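Side-chain contacts in export chaperone SatS (Mycobacterium tuberculosis H37Rv, PDB 6DNM), which acts as a chaperone for the SecA2 protein export pathway and is represented here by its C-terminal domain: residues P20-I23 with A28-Y31; Y31-Y36 with H69-L74; E125-I130 with R174-L179; L143-P148 with L152-L157. One frame throughout, in Å; residues are numbered along the deposited sequence.

In the fold
The four contacts run from the sheet into the helical part of the domain. Interactions 1 and 2 share Tyr31 and strand 29-37, and their centres lie 14 Å apart; Ile21 N probably donates to Thr32 O at 2.9 Å between them. Interaction 3 meets both: Leu126 packs on Ile21 and Ile23 of interaction 1, while Tyr36 OH of interaction 2 probably bonds Asp129 OD2 at 2.6 Å. Interaction 4 is nested in the loop that interaction 3 closes, 12 Å away between centres, and touches it where Arg128 packs on Leu143 and Glu175 on Pro148. It stays clear of interaction 1, nearest atoms about 15 Å apart.

Interaction 1: residues P20-I23 with A28-Y31; sequences PIQI and ATFY
A beta hairpin made of strands 19-24 and 29-37 is held near its turn by Ile23 and Phe30, a hydrogen-bonded antiparallel pair. Ile23 N donates to Phe30 O at 2.8 Å, and Phe30 N returns the bond to Ile23 O at the same 2.8 Å; both are nearly straight. The next pair, Gln22 with Tyr31, is non-hydrogen-bonded in the backbone and is joined through its side chains instead. These run side by side on one face of the sheet, and Gln22 NE2 donates to Tyr31 OH at 3.1 Å with the hydroxyl close to the amide plane. Gln22 reaches that far because CG stands anti to the backbone N (chi1 -178°) and the chain stays extended beyond it. On the way its CG lies 3.9 Å from Tyr31 CE1 and 3.8 Å from Thr29 CG2, so the aliphatic part of the glutamine packs against both the ring and the methyl. The amide and the phenol ring are turned 53° against each other.

Within the four-stranded mixed sheet, strand 19-24 sits between 29-37 and 98-100, and the backbone of Gln22 also bonds Tyr99 of that last strand and Asn97 just before it. Short CA-H...O contacts add to the strand pairing, among them Tyr31 CA to Ile21 O at 3.3 Å. On the other face Ile23 and Phe30 meet loosely, CB to CB 4.4 Å, and the phenyl ring then leads away from strand 19-24.

Interaction 2: residues Y31-Y36 with H69-L74; sequences YTLRCY and HDLSDL
Cys35 and Leu71 bring their backbones no nearer than 8.5 Å between CA atoms, with strand 29-37 on one side and two overlapping type I turns, His69 to Ser72 and Leu71 to Leu74, on the other. Side chains alone bridge the gap. Cys35 SG touches two leucine methyls at once, Leu74 CD1 at 3.7 Å and Leu71 CD2 at 3.8 Å. The sulfur sits between its own backbone N and carbonyl carbon (chi1 68°), which turns it toward the turns. Leu71 divides its branches: while CD2 serves the cysteine, CD1 lies against Leu33 CB at 3.9 Å.

The first turn probably helps to position Leu71. His69 O takes bonds from Ser72 OG at 3.0 Å and from Ser72 N, both from the same face of its plane. Leu71 N points at His69 ND1, 3.1 Å away and in the ring plane, so ND1 acts as an acceptor here; NE2 of the same ring is bonded to Tyr77 OH.

Leu71 also packs on Ile42 of strand 40-43, the edge-strand neighbour of 29-37, and on Leu44. Leu33 rests on Leu63 of helix 56-63, while the loop leading to helix 77-86 lies against strands 29-37 and 40-43 through Leu71.

Interaction 3: residues E125-I130 with R174-L179; sequences ELLRDI and REWEKL
Ile130 N donates to Leu126 O at 2.8 Å, the shortest polar bond here, within the helix that presents Leu127 to Trp176 and Leu179. The contact across is purely apolar and rests on one methyl. Leu127 CD1 meets the far end of the indole's six-membered ring, 3.7 Å from Trp176 CZ3 and 3.9 Å from CH2, approaching the ring at a slant. The same methyl reaches Leu179 CD2 at 4.0 Å, so it rests over the seam where indole and leucine meet. Trp176 is swung over to it by a CG anti to the backbone N (chi1 173°); Leu179 has the same first torsion.

This is packing between helices 117-134 and 170-185 in the helical part of the domain, one turn of Trp176 and Leu179 receiving a single side chain. Helix 138-142 closes in as well, Val139 touching both leucines. The indole's ring also meets that of Phe108, planes at about 55°, from helix 104-110. Glu175 OE1 accepts from Leu149 N, near the start of helix 148-157, and Leu149 also touches the side chains of Trp176 and Leu179.

Interaction 4: residues L143-P148 with L152-L157; sequences LETTRP and LVAYVL
Leu152 N donates to Pro148 O at 3.0 Å, a bond from the first turn of helix 148-157, and Leu152 CB closes on the same oxygen at 3.4 Å. Next along, Val153 turns CG2 to Leu143 CD2, 4.1 Å away, the two side chains crossing at a slant in the buried part of the contact. Ala154 then sets its CB 4.0 Å from Thr145 CG2. That methyl is available because Thr145 has CG2 anti to its carbonyl carbon, which leaves OG1 between the backbone N and that carbon (chi1 58°). Beyond it the helix runs on by its own backbone bonds, Val156 N to Leu152 O and Leu157 N to Val153 O, each 3.0 Å.

Facing it, residues 144-147 form a type I turn braced by a salt bridge. Arg147 grips Glu144 side-on, NE at 2.9 Å and NH1 at 3.0 Å, both on OE1 and from the same face of the carboxylate, which ties the two ends of the turn together. Leu143 also rests on Arg128 and Val153 on Val124, both of helix 117-134. The whole is a short connection between helices 138-142 and 148-157, its type I turn running into the helix N-terminus, with Arg147 at the N-cap and proline in the first helical position, where it commonly occurs.

Interaction 1: residues P20-I23 with A28-Y31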
loop_
_atom_site.group_PDB
_atom_site.type_symbol
_atom_site.label_atom_id
_atom_site.label_comp_id
_atom_site.label_asym_id
_atom_site.label_seq_id
_atom_site.Cartn_x
_atom_site.Cartn_y
_atom_site.Cartn_z
ATOM N N PRO A 20 -0.312 -9.953 -4.087
ATOM C CA PRO A 20 0.502 -8.955 -4.793
ATOM C C PRO A 20 -0.253 -7.640 -4.859
ATOM O O PRO A 20 -1.468 -7.611 -5.062
ATOM C CB PRO A 20 0.664 -9.557 -6.196
ATOM C CG PRO A 20 0.316 -11.038 -6.036
ATOM C CD PRO A 20 -0.738 -11.054 -4.965
ATOM N N ILE A 21 0.469 -6.542 -4.645
ATOM C CA ILE A 21 -0.136 -5.218 -4.707
ATOM C C ILE A 21 0.687 -4.323 -5.623
ATOM O O ILE A 21 1.878 -4.553 -5.846
ATOM C CB ILE A 21 -0.334 -4.557 -3.318
ATOM C CG1 ILE A 21 1.006 -4.157 -2.705
ATOM C CG2 ILE A 21 -1.133 -5.471 -2.379
ATOM C CD1 ILE A 21 0.853 -3.318 -1.429
ATOM N N GLN A 22 0.030 -3.287 -6.156
ATOM C CA GLN A 22 0.667 -2.289 -7.006
ATOM C C GLN A 22 0.532 -0.931 -6.337
ATOM O O GLN A 22 -0.567 -0.552 -5.919
ATOM C CB GLN A 22 -0.042 -2.233 -8.358
ATOM C CG GLN A 22 0.563 -1.258 -9.364
ATOM C CD GLN A 22 -0.346 -1.040 -10.550
ATOM O OE1 GLN A 22 -1.480 -0.586 -10.391
ATOM N NE2 GLN A 22 0.133 -1.385 -11.744
ATOM N N ILE A 23 1.637 -0.193 -6.238
ATOM C CA ILE A 23 1.634 1.138 -5.638
ATOM C C ILE A 23 2.125 2.112 -6.694
ATOM O O ILE A 23 3.263 2.001 -7.157
ATOM C CB ILE A 23 2.530 1.219 -4.390
ATOM C CG1 ILE A 23 2.103 0.200 -3.321
ATOM C CG2 ILE A 23 2.527 2.649 -3.838
ATOM C CD1 ILE A 23 3.121 0.029 -2.186
ATOM N N ALA A 28 6.903 6.689 -9.877
ATOM C CA ALA A 28 7.287 5.283 -9.916
ATOM C C ALA A 28 6.069 4.405 -9.680
ATOM O O ALA A 28 5.130 4.798 -8.987
ATOM C CB ALA A 28 8.367 4.971 -8.868
ATOM N N THR A 29 6.100 3.210 -10.259
ATOM C CA THR A 29 5.118 2.173 -9.976
ATOM C C THR A 29 5.846 0.983 -9.373
ATOM O O THR A 29 6.814 0.482 -9.953
ATOM C CB THR A 29 4.353 1.759 -11.242
ATOM O OG1 THR A 29 3.570 2.866 -11.704
ATOM C CG2 THR A 29 3.425 0.582 -10.963
ATOM N N PHE A 30 5.379 0.539 -8.215
ATOM C CA PHE A 30 6.045 -0.506 -7.453
ATOM C C PHE A 30 5.126 -1.697 -7.240
ATOM O O PHE A 30 3.898 -1.561 -7.199
ATOM C CB PHE A 30 6.446 -0.017 -6.065
ATOM C CG PHE A 30 7.504 1.035 -6.076
ATOM C CD1 PHE A 30 8.742 0.789 -6.649
ATOM C CD2 PHE A 30 7.272 2.266 -5.489
ATOM C CE1 PHE A 30 9.728 1.776 -6.657
ATOM C CE2 PHE A 30 8.247 3.248 -5.496
ATOM C CZ PHE A 30 9.477 3.004 -6.077
ATOM N N TYR A 31 5.751 -2.863 -7.059
ATOM C CA TYR A 31 5.075 -4.111 -6.729
ATOM C C TYR A 31 5.665 -4.673 -5.446
ATOM O O TYR A 31 6.872 -4.565 -5.206
ATOM C CB TYR A 31 5.229 -5.137 -7.868
ATOM C CG TYR A 31 4.563 -4.620 -9.114
ATOM C CD1 TYR A 31 3.211 -4.856 -9.350
ATOM C CD2 TYR A 31 5.265 -3.818 -10.023
ATOM C CE1 TYR A 31 2.584 -4.350 -10.471
ATOM C CE2 TYR A 31 4.641 -3.291 -11.141
ATOM C CZ TYR A 31 3.305 -3.570 -11.363
ATOM O OH TYR A 31 2.684 -3.044 -12.465
#

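Interaction 2: residues Y31-Y36 with H69-L74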
loop_
_atom_site.group_PDB
_atom_site.type_symbol
_atom_site.label_atom_id
_atom_site.label_comp_id
_atom_site.label_asym_id
_atom_site.label_seq_id
_atom_site.Cartn_x
_atom_site.Cartn_y
_atom_site.Cartn_z
ATOM N N TYR A 31 5.751 -2.863 -7.059
ATOM C CA TYR A 31 5.075 -4.111 -6.729
ATOM C C TYR A 31 5.665 -4.673 -5.446
ATOM O O TYR A 31 6.872 -4.565 -5.206
ATOM C CB TYR A 31 5.229 -5.137 -7.868
ATOM C CG TYR A 31 4.563 -4.620 -9.114
ATOM C CD1 TYR A 31 3.211 -4.856 -9.350
ATOM C CD2 TYR A 31 5.265 -3.818 -10.023
ATOM C CE1 TYR A 31 2.584 -4.350 -10.471
ATOM C CE2 TYR A 31 4.641 -3.291 -11.141
ATOM C CZ TYR A 31 3.305 -3.570 -11.363
ATOM O OH TYR A 31 2.684 -3.044 -12.465
ATOM N N THR A 32 4.811 -5.266 -4.621
ATOM C CA THR A 32 5.244 -5.972 -3.419
ATOM C C THR A 32 4.142 -6.951 -3.034
ATOM O O THR A 32 3.163 -7.121 -3.773
ATOM C CB THR A 32 5.643 -5.001 -2.293
ATOM O OG1 THR A 32 6.259 -5.733 -1.220
ATOM C CG2 THR A 32 4.442 -4.232 -1.742
ATOM N N LEU A 33 4.309 -7.616 -1.888
ATOM C CA LEU A 33 3.313 -8.538 -1.356
ATOM C C LEU A 33 2.830 -8.051 0.002
ATOM O O LEU A 33 3.594 -7.461 0.777
ATOM C CB LEU A 33 3.882 -9.955 -1.161
ATOM C CG LEU A 33 4.510 -10.633 -2.382
ATOM C CD1 LEU A 33 5.055 -12.005 -2.010
ATOM C CD2 LEU A 33 3.506 -10.756 -3.524
ATOM N N ARG A 34 1.557 -8.321 0.294
ATOM C CA ARG A 34 0.974 -7.965 1.578
ATOM C C ARG A 34 -0.042 -9.020 1.983
ATOM O O ARG A 34 -0.789 -9.530 1.144
ATOM C CB ARG A 34 0.262 -6.615 1.487
ATOM C CG ARG A 34 -0.319 -6.126 2.826
ATOM C CD ARG A 34 -1.851 -6.215 2.852
ATOM N NE ARG A 34 -2.385 -5.562 1.668
ATOM C CZ ARG A 34 -3.607 -5.691 1.163
ATOM N NH1 ARG A 34 -3.937 -5.040 0.075
ATOM N NH2 ARG A 34 -4.513 -6.456 1.730
ATOM N N CYS A 35 -0.065 -9.338 3.275
ATOM C CA CYS A 35 -1.077 -10.223 3.833
ATOM C C CYS A 35 -1.532 -9.662 5.171
ATOM O O CYS A 35 -1.019 -8.647 5.650
ATOM C CB CYS A 35 -0.544 -11.645 4.016
ATOM S SG CYS A 35 0.712 -11.782 5.286
ATOM N N TYR A 36 -2.502 -10.331 5.782
ATOM C CA TYR A 36 -2.941 -10.013 7.132
ATOM C C TYR A 36 -2.819 -11.260 7.991
ATOM O O TYR A 36 -3.241 -12.346 7.582
ATOM C CB TYR A 36 -4.379 -9.519 7.133
ATOM C CG TYR A 36 -4.562 -8.282 6.294
ATOM C CD1 TYR A 36 -4.253 -7.013 6.786
ATOM C CD2 TYR A 36 -5.013 -8.384 4.997
ATOM C CE1 TYR A 36 -4.420 -5.870 5.997
ATOM C CE2 TYR A 36 -5.182 -7.272 4.219
ATOM C CZ TYR A 36 -4.879 -6.014 4.704
ATOM O OH TYR A 36 -5.054 -4.906 3.889
ATOM N N HIS A 69 12.771 -12.642 5.709
ATOM C CA HIS A 69 11.999 -11.416 5.802
ATOM C C HIS A 69 10.697 -11.754 6.510
ATOM O O HIS A 69 10.478 -12.889 6.941
ATOM C CB HIS A 69 11.742 -10.809 4.420
ATOM C CG HIS A 69 11.165 -11.782 3.439
ATOM N ND1 HIS A 69 9.960 -12.419 3.648
ATOM C CD2 HIS A 69 11.633 -12.243 2.256
ATOM C CE1 HIS A 69 9.710 -13.230 2.633
ATOM N NE2 HIS A 69 10.712 -13.143 1.776
ATOM N N ASP A 70 9.804 -10.770 6.592
ATOM C CA ASP A 70 8.655 -10.911 7.473
ATOM C C ASP A 70 7.613 -11.904 6.980
ATOM O O ASP A 70 6.740 -12.285 7.767
ATOM C CB ASP A 70 8.027 -9.551 7.768
ATOM C CG ASP A 70 8.908 -8.685 8.647
ATOM O OD1 ASP A 70 9.818 -9.223 9.324
ATOM O OD2 ASP A 70 8.663 -7.465 8.691
ATOM N N LEU A 71 7.675 -12.335 5.719
ATOM C CA LEU A 71 6.738 -13.328 5.212
ATOM C C LEU A 71 7.321 -14.731 5.149
ATOM O O LEU A 71 6.571 -15.682 4.897
ATOM C CB LEU A 71 6.269 -12.957 3.799
ATOM C CG LEU A 71 5.640 -11.576 3.623
ATOM C CD1 LEU A 71 5.202 -11.393 2.180
ATOM C CD2 LEU A 71 4.454 -11.369 4.532
ATOM N N SER A 72 8.628 -14.895 5.364
ATOM C CA SER A 72 9.281 -16.128 4.939
ATOM C C SER A 72 8.988 -17.322 5.841
ATOM O O SER A 72 9.278 -18.451 5.438
ATOM C CB SER A 72 10.790 -15.920 4.811
ATOM O OG SER A 72 11.354 -15.607 6.068
ATOM N N ASP A 73 8.414 -17.114 7.026
ATOM C CA ASP A 73 8.016 -18.214 7.895
ATOM C C ASP A 73 6.512 -18.448 7.903
ATOM O O ASP A 73 6.020 -19.256 8.702
ATOM C CB ASP A 73 8.560 -17.996 9.306
ATOM C CG ASP A 73 10.064 -17.928 9.323
ATOM O OD1 ASP A 73 10.688 -18.850 8.762
ATOM O OD2 ASP A 73 10.620 -16.959 9.877
ATOM N N LEU A 74 5.776 -17.776 7.026
ATOM C CA LEU A 74 4.362 -18.085 6.881
ATOM C C LEU A 74 4.214 -19.441 6.206
ATOM O O LEU A 74 5.042 -19.841 5.383
ATOM C CB LEU A 74 3.670 -16.996 6.065
ATOM C CG LEU A 74 3.711 -15.615 6.732
ATOM C CD1 LEU A 74 3.059 -14.582 5.826
ATOM C CD2 LEU A 74 3.050 -15.631 8.100
#

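Interaction 3: residues E125-I130 with R174-L179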
loop_
_atom_site.group_PDB
_atom_site.type_symbol
_atom_site.label_atom_id
_atom_site.label_comp_id
_atom_site.label_asym_id
_atom_site.label_seq_id
_atom_site.Cartn_x
_atom_site.Cartn_y
_atom_site.Cartn_z
ATOM N N GLU A 125 -6.551 3.138 2.813
ATOM C CA GLU A 125 -6.393 1.732 3.170
ATOM C C GLU A 125 -4.918 1.330 3.179
ATOM O O GLU A 125 -4.429 0.748 4.153
ATOM C CB GLU A 125 -7.198 0.876 2.194
ATOM C CG GLU A 125 -7.032 -0.609 2.372
ATOM C CD GLU A 125 -7.878 -1.384 1.384
ATOM O OE1 GLU A 125 -9.123 -1.268 1.440
ATOM O OE2 GLU A 125 -7.298 -2.107 0.552
ATOM N N LEU A 126 -4.178 1.679 2.124
ATOM C CA LEU A 126 -2.751 1.355 2.091
ATOM C C LEU A 126 -1.990 2.097 3.181
ATOM O O LEU A 126 -1.139 1.514 3.860
ATOM C CB LEU A 126 -2.160 1.714 0.728
ATOM C CG LEU A 126 -0.638 1.559 0.640
ATOM C CD1 LEU A 126 -0.207 0.092 0.693
ATOM C CD2 LEU A 126 -0.123 2.238 -0.616
ATOM N N LEU A 127 -2.274 3.390 3.350
ATOM C CA LEU A 127 -1.553 4.191 4.336
ATOM C C LEU A 127 -1.700 3.612 5.737
ATOM O O LEU A 127 -0.719 3.509 6.484
ATOM C CB LEU A 127 -2.083 5.620 4.319
ATOM C CG LEU A 127 -1.778 6.448 3.084
ATOM C CD1 LEU A 127 -2.419 7.814 3.194
ATOM C CD2 LEU A 127 -0.309 6.570 2.969
ATOM N N ARG A 128 -2.925 3.245 6.121
ATOM C CA ARG A 128 -3.132 2.662 7.444
ATOM C C ARG A 128 -2.367 1.356 7.584
ATOM O O ARG A 128 -1.776 1.086 8.637
ATOM C CB ARG A 128 -4.623 2.434 7.693
ATOM C CG ARG A 128 -5.457 3.690 7.651
ATOM C CD ARG A 128 -5.831 4.120 9.023
ATOM N NE ARG A 128 -6.837 5.175 8.999
ATOM C CZ ARG A 128 -6.925 6.123 9.921
ATOM N NH1 ARG A 128 -6.056 6.146 10.928
ATOM N NH2 ARG A 128 -7.876 7.041 9.835
ATOM N N ASP A 129 -2.356 0.535 6.527
ATOM C CA ASP A 129 -1.600 -0.715 6.575
ATOM C C ASP A 129 -0.107 -0.447 6.724
ATOM O O ASP A 129 0.578 -1.139 7.482
ATOM C CB ASP A 129 -1.851 -1.525 5.305
ATOM C CG ASP A 129 -3.167 -2.283 5.327
ATOM O OD1 ASP A 129 -3.839 -2.319 6.373
ATOM O OD2 ASP A 129 -3.518 -2.858 4.277
ATOM N N ILE A 130 0.421 0.546 6.002
ATOM C CA ILE A 130 1.843 0.867 6.119
ATOM C C ILE A 130 2.156 1.379 7.515
ATOM O O ILE A 130 3.168 1.003 8.119
ATOM C CB ILE A 130 2.265 1.885 5.043
ATOM C CG1 ILE A 130 2.172 1.270 3.649
ATOM C CG2 ILE A 130 3.678 2.407 5.315
ATOM C CD1 ILE A 130 2.614 2.237 2.558
ATOM N N ARG A 174 0.393 20.720 3.146
ATOM C CA ARG A 174 1.626 20.558 3.910
ATOM C C ARG A 174 1.614 19.252 4.688
ATOM O O ARG A 174 2.612 18.520 4.709
ATOM C CB ARG A 174 1.770 21.740 4.868
ATOM C CG ARG A 174 3.185 22.069 5.292
ATOM C CD ARG A 174 3.650 21.231 6.480
ATOM N NE ARG A 174 2.895 21.466 7.710
ATOM C CZ ARG A 174 2.576 20.506 8.573
ATOM N NH1 ARG A 174 1.888 20.794 9.671
ATOM N NH2 ARG A 174 2.949 19.253 8.337
ATOM N N GLU A 175 0.484 18.931 5.317
ATOM C CA GLU A 175 0.402 17.701 6.090
ATOM C C GLU A 175 0.460 16.479 5.180
ATOM O O GLU A 175 1.113 15.480 5.512
ATOM C CB GLU A 175 -0.852 17.726 6.969
ATOM C CG GLU A 175 -0.714 18.739 8.122
ATOM C CD GLU A 175 -1.996 19.019 8.884
ATOM O OE1 GLU A 175 -3.034 18.397 8.594
ATOM O OE2 GLU A 175 -1.955 19.873 9.805
ATOM N N TRP A 176 -0.172 16.552 4.006
ATOM C CA TRP A 176 -0.085 15.432 3.073
ATOM C C TRP A 176 1.344 15.233 2.597
ATOM O O TRP A 176 1.819 14.096 2.493
ATOM C CB TRP A 176 -0.998 15.642 1.866
ATOM C CG TRP A 176 -0.762 14.567 0.860
ATOM C CD1 TRP A 176 -0.020 14.659 -0.283
ATOM C CD2 TRP A 176 -1.219 13.215 0.936
ATOM N NE1 TRP A 176 -0.000 13.449 -0.933
ATOM C CE2 TRP A 176 -0.729 12.546 -0.204
ATOM C CE3 TRP A 176 -2.005 12.509 1.849
ATOM C CZ2 TRP A 176 -1.006 11.209 -0.454
ATOM C CZ3 TRP A 176 -2.275 11.186 1.599
ATOM C CH2 TRP A 176 -1.777 10.547 0.460
ATOM N N GLU A 177 2.040 16.329 2.279
ATOM C CA GLU A 177 3.419 16.213 1.818
ATOM C C GLU A 177 4.289 15.524 2.857
ATOM O O GLU A 177 5.133 14.690 2.510
ATOM C CB GLU A 177 3.971 17.593 1.469
ATOM C CG GLU A 177 3.403 18.129 0.174
ATOM C CD GLU A 177 3.784 19.567 -0.106
ATOM O OE1 GLU A 177 4.120 20.301 0.846
ATOM O OE2 GLU A 177 3.745 19.954 -1.288
ATOM N N LYS A 178 4.086 15.850 4.134
ATOM C CA LYS A 178 4.841 15.200 5.200
ATOM C C LYS A 178 4.492 13.720 5.276
ATOM O O LYS A 178 5.371 12.869 5.455
ATOM C CB LYS A 178 4.540 15.898 6.529
ATOM C CG LYS A 178 5.500 15.578 7.648
ATOM C CD LYS A 178 5.650 16.784 8.567
ATOM C CE LYS A 178 6.565 16.497 9.753
ATOM N NZ LYS A 178 7.943 16.086 9.353
ATOM N N LEU A 179 3.212 13.396 5.111
ATOM C CA LEU A 179 2.789 12.006 5.154
ATOM C C LEU A 179 3.349 11.217 3.976
ATOM O O LEU A 179 3.794 10.074 4.143
ATOM C CB LEU A 179 1.264 11.949 5.212
ATOM C CG LEU A 179 0.614 10.589 5.444
ATOM C CD1 LEU A 179 1.135 9.943 6.727
ATOM C CD2 LEU A 179 -0.889 10.741 5.483
#

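Interaction 4: residues L143-P148 with L152-L157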
loop_
_atom_site.group_PDB
_atom_site.type_symbol
_atom_site.label_atom_id
_atom_site.label_comp_id
_atom_site.label_asym_id
_atom_site.label_seq_id
_atom_site.Cartn_x
_atom_site.Cartn_y
_atom_site.Cartn_z
ATOM N N LEU A 143 -4.076 11.548 10.169
ATOM C CA LEU A 143 -5.466 11.385 9.775
ATOM C C LEU A 143 -6.447 11.680 10.908
ATOM O O LEU A 143 -7.652 11.499 10.724
ATOM C CB LEU A 143 -5.694 9.984 9.189
ATOM C CG LEU A 143 -4.943 9.686 7.885
ATOM C CD1 LEU A 143 -5.265 8.283 7.394
ATOM C CD2 LEU A 143 -5.240 10.734 6.798
ATOM N N GLU A 144 -5.963 12.146 12.060
ATOM C CA GLU A 144 -6.862 12.590 13.122
ATOM C C GLU A 144 -7.767 13.687 12.581
ATOM O O GLU A 144 -7.309 14.590 11.872
ATOM C CB GLU A 144 -6.051 13.111 14.310
ATOM C CG GLU A 144 -5.342 12.020 15.103
ATOM C CD GLU A 144 -4.351 12.560 16.139
ATOM O OE1 GLU A 144 -4.007 13.764 16.111
ATOM O OE2 GLU A 144 -3.894 11.763 16.985
ATOM N N THR A 145 -9.063 13.594 12.883
ATOM C CA THR A 145 -10.017 14.495 12.246
ATOM C C THR A 145 -9.986 15.904 12.821
ATOM O O THR A 145 -10.686 16.780 12.300
ATOM C CB THR A 145 -11.436 13.922 12.300
ATOM O OG1 THR A 145 -11.806 13.701 13.664
ATOM C CG2 THR A 145 -11.512 12.603 11.523
ATOM N N THR A 146 -9.200 16.134 13.876
ATOM C CA THR A 146 -8.961 17.490 14.359
ATOM C C THR A 146 -8.068 18.266 13.403
ATOM O O THR A 146 -8.142 19.495 13.355
ATOM C CB THR A 146 -8.284 17.429 15.728
ATOM O OG1 THR A 146 -7.216 16.477 15.680
ATOM C CG2 THR A 146 -9.279 17.040 16.820
ATOM N N ARG A 147 -7.213 17.573 12.644
ATOM C CA ARG A 147 -6.183 18.239 11.865
ATOM C C ARG A 147 -6.678 18.543 10.461
ATOM O O ARG A 147 -7.564 17.856 9.941
ATOM C CB ARG A 147 -4.954 17.344 11.777
ATOM C CG ARG A 147 -4.342 17.028 13.113
ATOM C CD ARG A 147 -3.141 16.137 12.950
ATOM N NE ARG A 147 -2.748 15.571 14.235
ATOM C CZ ARG A 147 -1.769 16.048 14.996
ATOM N NH1 ARG A 147 -1.494 15.468 16.160
ATOM N NH2 ARG A 147 -1.071 17.102 14.601
ATOM N N PRO A 148 -6.093 19.559 9.804
ATOM C CA PRO A 148 -6.551 19.919 8.447
ATOM C C PRO A 148 -6.641 18.745 7.480
ATOM O O PRO A 148 -7.672 18.558 6.820
ATOM C CB PRO A 148 -5.523 20.974 8.012
ATOM C CG PRO A 148 -5.127 21.641 9.301
ATOM C CD PRO A 148 -5.140 20.546 10.352
ATOM N N LEU A 152 -10.089 16.967 6.055
ATOM C CA LEU A 152 -10.356 16.950 4.618
ATOM C C LEU A 152 -10.590 15.528 4.110
ATOM O O LEU A 152 -11.524 15.279 3.335
ATOM C CB LEU A 152 -9.196 17.622 3.885
ATOM C CG LEU A 152 -9.338 17.868 2.382
ATOM C CD1 LEU A 152 -10.690 18.470 2.027
ATOM C CD2 LEU A 152 -8.208 18.770 1.904
ATOM N N VAL A 153 -9.746 14.586 4.533
ATOM C CA VAL A 153 -9.912 13.191 4.141
ATOM C C VAL A 153 -11.268 12.665 4.598
ATOM O O VAL A 153 -11.996 12.031 3.824
ATOM C CB VAL A 153 -8.752 12.358 4.705
ATOM C CG1 VAL A 153 -9.035 10.859 4.555
ATOM C CG2 VAL A 153 -7.457 12.747 4.008
ATOM N N ALA A 154 -11.629 12.915 5.865
ATOM C CA ALA A 154 -12.907 12.413 6.371
ATOM C C ALA A 154 -14.068 12.973 5.559
ATOM O O ALA A 154 -15.026 12.253 5.246
ATOM C CB ALA A 154 -13.057 12.728 7.863
ATOM N N TYR A 155 -13.987 14.252 5.182
ATOM C CA TYR A 155 -15.049 14.852 4.387
ATOM C C TYR A 155 -15.174 14.183 3.022
ATOM O O TYR A 155 -16.282 13.830 2.597
ATOM C CB TYR A 155 -14.819 16.357 4.243
ATOM C CG TYR A 155 -15.884 16.994 3.376
ATOM C CD1 TYR A 155 -17.138 17.293 3.896
ATOM C CD2 TYR A 155 -15.653 17.260 2.029
ATOM C CE1 TYR A 155 -18.124 17.857 3.110
ATOM C CE2 TYR A 155 -16.642 17.828 1.232
ATOM C CZ TYR A 155 -17.873 18.122 1.779
ATOM O OH TYR A 155 -18.857 18.684 0.987
ATOM N N VAL A 156 -14.051 14.003 2.315
ATOM C CA VAL A 156 -14.093 13.404 0.979
ATOM C C VAL A 156 -14.646 11.986 1.042
ATOM O O VAL A 156 -15.399 11.559 0.161
ATOM C CB VAL A 156 -12.701 13.443 0.311
ATOM C CG1 VAL A 156 -12.690 12.603 -0.984
ATOM C CG2 VAL A 156 -12.263 14.876 0.026
ATOM N N LEU A 157 -14.278 11.231 2.078
ATOM C CA LEU A 157 -14.685 9.833 2.161
ATOM C C LEU A 157 -16.119 9.647 2.636
ATOM O O LEU A 157 -16.610 8.513 2.612
ATOM C CB LEU A 157 -13.725 9.061 3.068
ATOM C CG LEU A 157 -12.294 8.973 2.550
ATOM C CD1 LEU A 157 -11.434 8.173 3.519
ATOM C CD2 LEU A 157 -12.298 8.316 1.177
#